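Imidazolonepropionase (Unidentified, PDB 2Q09) catalyses the hydrolytic opening of the imidazolone ring of imidazolone-5-propanoate to give N-formimidoyl-L-glutamate, the third step of histidine degradation. Local coordinates at residues Arg7-Val12 against His55-Lys60; Glu28-Gly33 against His40-Met45; Ala110-Ser115 against Leu148-Lys153. All coordinates share one frame; numbering follows the deposited sequence.

Interaction 1: residues Arg7-Val12 against His55-Lys60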
# COMPACT_ATOMS: atom_id res chain seq x y z
N ARG A 7 -1.52 26.37 -13.26
CA ARG A 7 -1.03 25.44 -14.27
C ARG A 7 -2.17 24.76 -15.01
O ARG A 7 -3.21 24.49 -14.43
CB ARG A 7 -0.14 24.40 -13.58
CG ARG A 7 0.68 24.98 -12.42
CD ARG A 7 1.67 23.99 -11.82
NE ARG A 7 2.53 24.61 -10.82
CZ ARG A 7 2.12 25.03 -9.63
NH1 ARG A 7 0.85 24.88 -9.27
NH2 ARG A 7 2.97 25.60 -8.79
N VAL A 8 -1.96 24.50 -16.30
CA VAL A 8 -2.99 23.85 -17.10
C VAL A 8 -2.41 22.85 -18.09
O VAL A 8 -1.43 23.13 -18.78
CB VAL A 8 -3.83 24.88 -17.90
CG1 VAL A 8 -4.78 24.15 -18.86
CG2 VAL A 8 -4.63 25.75 -16.96
N TRP A 9 -3.02 21.67 -18.13
CA TRP A 9 -2.62 20.61 -19.04
C TRP A 9 -3.69 20.53 -20.11
O TRP A 9 -4.83 20.15 -19.83
CB TRP A 9 -2.52 19.28 -18.28
CG TRP A 9 -1.26 19.14 -17.51
CD1 TRP A 9 -0.14 18.46 -17.89
CD2 TRP A 9 -0.95 19.76 -16.26
NE1 TRP A 9 0.86 18.63 -16.96
CE2 TRP A 9 0.39 19.43 -15.95
CE3 TRP A 9 -1.66 20.58 -15.38
CZ2 TRP A 9 1.02 19.88 -14.79
CZ3 TRP A 9 -1.03 21.03 -14.22
CH2 TRP A 9 0.30 20.68 -13.94
N LEU A 10 -3.34 20.90 -21.33
CA LEU A 10 -4.29 20.88 -22.43
C LEU A 10 -4.30 19.55 -23.17
O LEU A 10 -3.30 18.83 -23.22
CB LEU A 10 -3.97 22.00 -23.43
CG LEU A 10 -4.13 23.45 -22.96
CD1 LEU A 10 -3.57 24.39 -24.01
CD2 LEU A 10 -5.60 23.75 -22.69
N ASN A 11 -5.45 19.25 -23.76
CA ASN A 11 -5.65 18.04 -24.54
C ASN A 11 -5.24 16.74 -23.86
O ASN A 11 -4.42 15.99 -24.39
CB ASN A 11 -4.94 18.16 -25.89
CG ASN A 11 -5.47 19.32 -26.71
OD1 ASN A 11 -6.67 19.44 -26.94
ND2 ASN A 11 -4.57 20.19 -27.17
N VAL A 12 -5.80 16.47 -22.69
CA VAL A 12 -5.52 15.23 -21.99
C VAL A 12 -6.75 14.34 -22.13
O VAL A 12 -7.88 14.83 -22.09
CB VAL A 12 -5.24 15.44 -20.49
CG1 VAL A 12 -3.93 16.17 -20.29
CG2 VAL A 12 -6.38 16.19 -19.85
N HIS A 55 2.35 29.02 -21.12
CA HIS A 55 2.95 28.16 -20.11
C HIS A 55 2.04 26.96 -19.93
O HIS A 55 2.33 26.05 -19.15
CB HIS A 55 3.16 28.90 -18.79
CG HIS A 55 1.89 29.31 -18.12
ND1 HIS A 55 1.04 30.25 -18.65
CD2 HIS A 55 1.32 28.90 -16.96
CE1 HIS A 55 0.00 30.41 -17.85
NE2 HIS A 55 0.15 29.60 -16.81
N TRP A 56 0.92 26.98 -20.65
CA TRP A 56 -0.05 25.89 -20.62
C TRP A 56 0.52 24.77 -21.46
O TRP A 56 0.90 24.98 -22.61
CB TRP A 56 -1.40 26.36 -21.19
CG TRP A 56 -2.20 27.19 -20.23
CD1 TRP A 56 -1.73 27.81 -19.10
CD2 TRP A 56 -3.60 27.48 -20.29
NE1 TRP A 56 -2.76 28.46 -18.46
CE2 TRP A 56 -3.92 28.26 -19.16
CE3 TRP A 56 -4.62 27.12 -21.19
CZ2 TRP A 56 -5.22 28.72 -18.92
CZ3 TRP A 56 -5.91 27.58 -20.94
CH2 TRP A 56 -6.20 28.36 -19.80
N GLN A 57 0.60 23.57 -20.89
CA GLN A 57 1.17 22.44 -21.60
C GLN A 57 0.19 21.58 -22.39
O GLN A 57 -0.77 21.05 -21.84
CB GLN A 57 1.95 21.57 -20.62
CG GLN A 57 3.06 22.33 -19.92
CD GLN A 57 3.97 21.41 -19.15
OE1 GLN A 57 3.63 20.93 -18.07
NE2 GLN A 57 5.15 21.15 -19.70
N ASP A 58 0.45 21.44 -23.69
CA ASP A 58 -0.39 20.66 -24.59
C ASP A 58 0.06 19.20 -24.60
O ASP A 58 1.09 18.88 -25.16
CB ASP A 58 -0.30 21.23 -26.00
CG ASP A 58 -1.23 20.55 -26.97
OD1 ASP A 58 -1.89 19.56 -26.59
OD2 ASP A 58 -1.31 21.00 -28.13
N MSE A 59 -0.73 18.32 -23.99
CA MSE A 59 -0.36 16.91 -23.96
C MSE A 59 -0.72 16.17 -25.24
O MSE A 59 -0.42 14.99 -25.39
CB MSE A 59 -1.03 16.24 -22.75
CG MSE A 59 -0.51 16.76 -21.42
SE MSE A 59 1.42 16.57 -21.23
CE MSE A 59 1.88 18.41 -21.60
N LYS A 60 -1.35 16.88 -26.17
CA LYS A 60 -1.72 16.32 -27.46
C LYS A 60 -2.54 15.03 -27.41
O LYS A 60 -2.31 14.11 -28.21
CB LYS A 60 -0.47 16.09 -28.30
CG LYS A 60 0.43 17.32 -28.45
CD LYS A 60 1.46 17.10 -29.55
CE LYS A 60 2.46 18.23 -29.67
NZ LYS A 60 3.53 18.16 -28.63
O HOH W 1 0.88 25.20 -17.15
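Val-8 sits on the indole of Trp-56, its CB 3.5 Å from the centroid of the five-membered ring and 8° off the normal, a CH-pi contact; CG1, anti to the backbone N (chi1 173°), lies over CE3 and CD2, and CG2 comes down on CE2, while Leu-10 CD2 approaches CE3 obliquely. Were Trp-56 an alanine, the Val-8 and Leu-10 methyls would probably lose the flat surface they rest on, leaving a gap beside the strand pair. Backbone polar groups are paired in parallel register: Gln-57 N donates to Val-8 O (3.0 Å), Leu-10 N to Gln-57 O (2.6 Å) and Met-59 N to Leu-10 O (2.7 Å). One step earlier a water replaces the direct bond, accepting from Val-8 N and donating to His-55 O. Asn-11 ND2 gives an almost straight bond (171°) to Asp-58 OD1 at 2.8 Å. That oxygen also accepts from Lys-60 N, which closes an Asx turn; the two donors reach it from opposite faces of the carboxylate, which should help fix its rotation. Trp-9 NE1, by contrast, is buried with no partner, Gln-57 OE1 remaining 3.8 Å away. Selenomethionine Met-59 lies at the edge of the Trp-9 indole in a Met-aromatic contact. Asn-11 and Val-12 opposite His-30 form a G1 beta bulge where the chain turns a corner at Asn-11, and strand 57-58 closes one side of a small mixed sheet away from the metal site.

Interaction 2: residues Glu28-Gly33 against His40-Met45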
# COMPACT_ATOMS: atom_id res chain seq x y z
N GLU A 28 -13.78 12.31 -23.11
CA GLU A 28 -13.23 12.90 -24.32
C GLU A 28 -12.09 13.80 -23.86
O GLU A 28 -11.95 14.06 -22.67
CB GLU A 28 -14.30 13.75 -25.02
CG GLU A 28 -14.82 14.91 -24.16
CD GLU A 28 -15.94 15.68 -24.82
OE1 GLU A 28 -15.71 16.24 -25.91
OE2 GLU A 28 -17.05 15.73 -24.25
N PRO A 29 -11.26 14.29 -24.79
CA PRO A 29 -10.15 15.17 -24.40
C PRO A 29 -10.61 16.34 -23.54
O PRO A 29 -11.64 16.96 -23.81
CB PRO A 29 -9.59 15.61 -25.75
CG PRO A 29 -9.83 14.42 -26.61
CD PRO A 29 -11.24 14.01 -26.23
N HIS A 30 -9.85 16.63 -22.49
CA HIS A 30 -10.17 17.72 -21.57
C HIS A 30 -8.96 18.60 -21.31
O HIS A 30 -7.86 18.35 -21.79
CB HIS A 30 -10.63 17.17 -20.22
CG HIS A 30 -12.09 16.83 -20.16
ND1 HIS A 30 -12.69 15.94 -21.02
CD2 HIS A 30 -13.06 17.26 -19.32
CE1 HIS A 30 -13.97 15.83 -20.71
NE2 HIS A 30 -14.22 16.62 -19.68
N ALA A 31 -9.19 19.63 -20.50
CA ALA A 31 -8.16 20.56 -20.08
C ALA A 31 -8.16 20.41 -18.56
O ALA A 31 -9.22 20.49 -17.94
CB ALA A 31 -8.52 21.98 -20.47
N LEU A 32 -7.00 20.17 -17.97
CA LEU A 32 -6.93 20.01 -16.52
C LEU A 32 -6.12 21.15 -15.91
O LEU A 32 -4.94 21.31 -16.21
CB LEU A 32 -6.30 18.65 -16.17
CG LEU A 32 -6.34 18.20 -14.71
CD1 LEU A 32 -5.88 16.75 -14.61
CD2 LEU A 32 -5.46 19.10 -13.85
N GLY A 33 -6.76 21.93 -15.05
CA GLY A 33 -6.09 23.05 -14.41
C GLY A 33 -5.95 22.81 -12.92
O GLY A 33 -6.84 22.25 -12.29
N HIS A 40 -8.43 22.12 -10.02
CA HIS A 40 -9.33 23.26 -9.97
C HIS A 40 -10.43 23.19 -11.01
O HIS A 40 -11.54 23.67 -10.79
CB HIS A 40 -8.53 24.54 -10.16
CG HIS A 40 -9.26 25.77 -9.75
ND1 HIS A 40 -9.75 25.95 -8.47
CD2 HIS A 40 -9.59 26.89 -10.43
CE1 HIS A 40 -10.34 27.13 -8.38
NE2 HIS A 40 -10.26 27.72 -9.56
N ALA A 41 -10.13 22.59 -12.16
CA ALA A 41 -11.12 22.47 -13.22
C ALA A 41 -10.79 21.39 -14.24
O ALA A 41 -9.62 21.10 -14.52
CB ALA A 41 -11.28 23.81 -13.92
N LEU A 42 -11.85 20.79 -14.78
CA LEU A 42 -11.76 19.77 -15.81
C LEU A 42 -12.79 20.15 -16.86
O LEU A 42 -13.99 19.96 -16.67
CB LEU A 42 -12.09 18.39 -15.24
CG LEU A 42 -10.89 17.56 -14.82
CD1 LEU A 42 -11.37 16.28 -14.15
CD2 LEU A 42 -10.04 17.25 -16.05
N VAL A 43 -12.31 20.70 -17.97
CA VAL A 43 -13.18 21.16 -19.04
C VAL A 43 -12.89 20.53 -20.40
O VAL A 43 -11.76 20.52 -20.87
CB VAL A 43 -13.03 22.69 -19.21
CG1 VAL A 43 -14.01 23.19 -20.27
CG2 VAL A 43 -13.25 23.38 -17.88
N PRO A 44 -13.93 19.98 -21.05
CA PRO A 44 -13.74 19.36 -22.36
C PRO A 44 -13.09 20.36 -23.32
O PRO A 44 -13.38 21.55 -23.26
CB PRO A 44 -15.16 18.96 -22.78
CG PRO A 44 -16.06 19.81 -21.90
CD PRO A 44 -15.33 19.86 -20.60
N MSE A 45 -12.22 19.87 -24.19
CA MSE A 45 -11.53 20.74 -25.13
C MSE A 45 -12.45 21.43 -26.14
O MSE A 45 -12.14 22.52 -26.61
CB MSE A 45 -10.44 19.96 -25.88
CG MSE A 45 -9.24 19.59 -25.00
SE MSE A 45 -8.41 21.15 -24.15
CE MSE A 45 -7.54 21.86 -25.74
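Over one face of the His-30 imidazole lies Pro-44, whose CA stands 3.6 Å from the ring centroid and 5° off the normal, a CH-pi contact, with CD 3.5 Å from His-30 NE2. The ring is held in this pose by its own segment: His-30 ND1 donates to Glu-28 O at 2.6 Å, the oxygen close to the ring plane. On the sheet face of Ala-31, the bent chain of selenomethionine Met-45 brings SE to 3.8 Å from Ala-31 CB; on the other face Leu-42 CD2 lies alongside Leu-32 CB. Behind these side chains runs an antiparallel backbone pairing. Ala-31 and Val-43 exchange two bonds, Gly-33 N donates to Ala-41 O at 3.0 Å, and Met-45 N reaches Pro-29 O in a nearly straight bond (169°). Gly-33 O takes His-40 N at 2.8 Å and, weakly, Ala-41 N; His-40 and Ala-41 thus both face Gly-33, a classic beta bulge. Farther out, Gln-46 NE2 hydrogen-bonds Glu-28 OE1 and Asn-4 OD1 pairs with His-40 NE2. The two segments are the arms of the hairpin 30-35/38-44; strand 38-44 is outermost in the four-stranded mixed sheet, and strand 30-35 pairs on its other side with strand 7-10, where Leu-10 touches both Ala-31 and Met-45.

Interaction 3: residues Ala110-Ser115 against Leu148-Lys153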
# COMPACT_ATOMS: atom_id res chain seq x y z
N ALA A 110 19.02 -7.62 11.40
CA ALA A 110 19.71 -6.75 10.45
C ALA A 110 19.15 -5.33 10.52
O ALA A 110 19.90 -4.35 10.45
CB ALA A 110 19.57 -7.30 9.03
N THR A 111 17.83 -5.21 10.65
CA THR A 111 17.20 -3.89 10.69
C THR A 111 17.47 -3.16 12.01
O THR A 111 17.68 -1.95 12.02
CB THR A 111 15.68 -3.99 10.42
OG1 THR A 111 15.47 -4.59 9.14
CG2 THR A 111 15.03 -2.61 10.42
N ARG A 112 17.49 -3.90 13.12
CA ARG A 112 17.79 -3.27 14.42
C ARG A 112 19.22 -2.74 14.38
O ARG A 112 19.52 -1.65 14.85
CB ARG A 112 17.72 -4.29 15.55
CG ARG A 112 16.34 -4.76 15.94
CD ARG A 112 16.49 -5.83 17.01
NE ARG A 112 15.23 -6.15 17.65
CZ ARG A 112 15.11 -7.00 18.67
NH1 ARG A 112 16.20 -7.61 19.13
NH2 ARG A 112 13.94 -7.21 19.24
N ALA A 113 20.11 -3.55 13.81
CA ALA A 113 21.51 -3.20 13.71
C ALA A 113 21.79 -2.07 12.73
O ALA A 113 22.78 -1.34 12.88
CB ALA A 113 22.33 -4.44 13.33
N ALA A 114 20.94 -1.93 11.72
CA ALA A 114 21.15 -0.87 10.74
C ALA A 114 20.84 0.48 11.38
O ALA A 114 19.93 0.59 12.20
CB ALA A 114 20.24 -1.08 9.52
N SER A 115 21.59 1.50 11.00
CA SER A 115 21.36 2.84 11.53
C SER A 115 20.19 3.45 10.76
O SER A 115 19.87 3.01 9.66
CB SER A 115 22.59 3.72 11.34
OG SER A 115 22.76 4.08 9.98
N LEU A 148 10.86 -0.55 21.05
CA LEU A 148 10.28 0.78 20.89
C LEU A 148 11.14 1.66 19.99
O LEU A 148 10.64 2.22 19.00
CB LEU A 148 10.09 1.45 22.25
CG LEU A 148 9.32 2.79 22.24
CD1 LEU A 148 8.74 3.05 23.63
CD2 LEU A 148 10.25 3.93 21.82
N GLU A 149 12.42 1.80 20.31
CA GLU A 149 13.30 2.66 19.52
C GLU A 149 13.42 2.24 18.05
O GLU A 149 13.44 3.08 17.16
CB GLU A 149 14.70 2.72 20.13
CG GLU A 149 14.75 3.44 21.47
CD GLU A 149 14.49 2.52 22.65
OE1 GLU A 149 13.96 1.41 22.46
OE2 GLU A 149 14.81 2.93 23.79
N ASP A 150 13.52 0.94 17.80
CA ASP A 150 13.68 0.49 16.42
C ASP A 150 12.40 0.65 15.59
O ASP A 150 12.47 0.96 14.41
CB ASP A 150 14.20 -0.94 16.40
CG ASP A 150 15.62 -1.04 16.97
OD1 ASP A 150 16.54 -0.46 16.36
OD2 ASP A 150 15.81 -1.68 18.02
N GLU A 151 11.24 0.44 16.20
CA GLU A 151 9.98 0.62 15.47
C GLU A 151 9.83 2.09 15.05
O GLU A 151 9.49 2.39 13.91
CB GLU A 151 8.79 0.19 16.33
CG GLU A 151 8.64 -1.32 16.49
CD GLU A 151 8.44 -2.04 15.16
OE1 GLU A 151 7.55 -1.62 14.39
OE2 GLU A 151 9.15 -3.03 14.89
N LEU A 152 10.09 3.02 15.97
CA LEU A 152 9.97 4.44 15.65
C LEU A 152 11.07 4.87 14.68
O LEU A 152 10.87 5.80 13.89
CB LEU A 152 10.05 5.29 16.93
CG LEU A 152 8.72 5.55 17.64
CD1 LEU A 152 8.03 4.25 18.00
CD2 LEU A 152 8.98 6.39 18.89
N LYS A 153 12.22 4.20 14.74
CA LYS A 153 13.32 4.51 13.83
C LYS A 153 12.83 4.29 12.40
O LYS A 153 13.11 5.08 11.51
CB LYS A 153 14.50 3.57 14.13
CG LYS A 153 15.63 3.63 13.12
CD LYS A 153 16.84 2.80 13.57
CE LYS A 153 16.53 1.32 13.64
NZ LYS A 153 17.73 0.53 14.04
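Lys-153 reaches across to the end of helix 104-113 and sets its ammonium among backbone carbonyls. NZ donates to Ala-114 O at 2.9 Å, almost in line with the C=O bond, and to Thr-111 O at 3.2 Å, on an in-plane lone pair; Arg-112 O also lies 2.9 Å from NZ. A bend at chi3 (65°) in an otherwise extended chain turns the amine into this cluster. From its own helix, Asp-150 OD1 meets NZ at 2.8 Å in a salt bridge, so a carboxylate and the carbonyls at and just past the helix C-terminus, the negative end of its dipole, probably stabilise the charge together. The Arg-112 side chain makes the looser part: its CG brushes Asp-150 OD2 at 3.8 Å, the two side chains crossing at about a right angle, and no N-H points at the acid, though the opposite charges may still attract. Arg-112 instead binds Gly-145 O and Leu-146 O and forms a salt bridge with Glu-182, while Asp-150 OD2 pairs with Thr-147 OG1. Thr-111 leans on the substrate-pocket residue Tyr-144. Helix 116-133 flanks the contact, Leu-119 touching Thr-111, Ala-114 and Lys-153, and helix 187-204 packs on Leu-148 and Leu-152.

Interactions 1 and 2 belong to one small mixed sheet, their centres 9 Å apart: strands 7-10 and 30-35 are neighbours in it, and the hairpin of interaction 2 is nested within the chain loop closed by interaction 1. Both are partly buried and depend on main-chain bonding, parallel in the first and antiparallel in the second, with an aromatic face over aliphatic groups in each. Interaction 3 lies about 45 Å from interaction 1 between centres, on the opposite side of the chain's centre from interaction 2. It is a surface contact between the end of one helix and the start of another within the TIM-barrel-type amidohydrolase domain, centred on one lysine's ammonium, shared by carbonyls and an aspartate, and is the one near the ligand pocket.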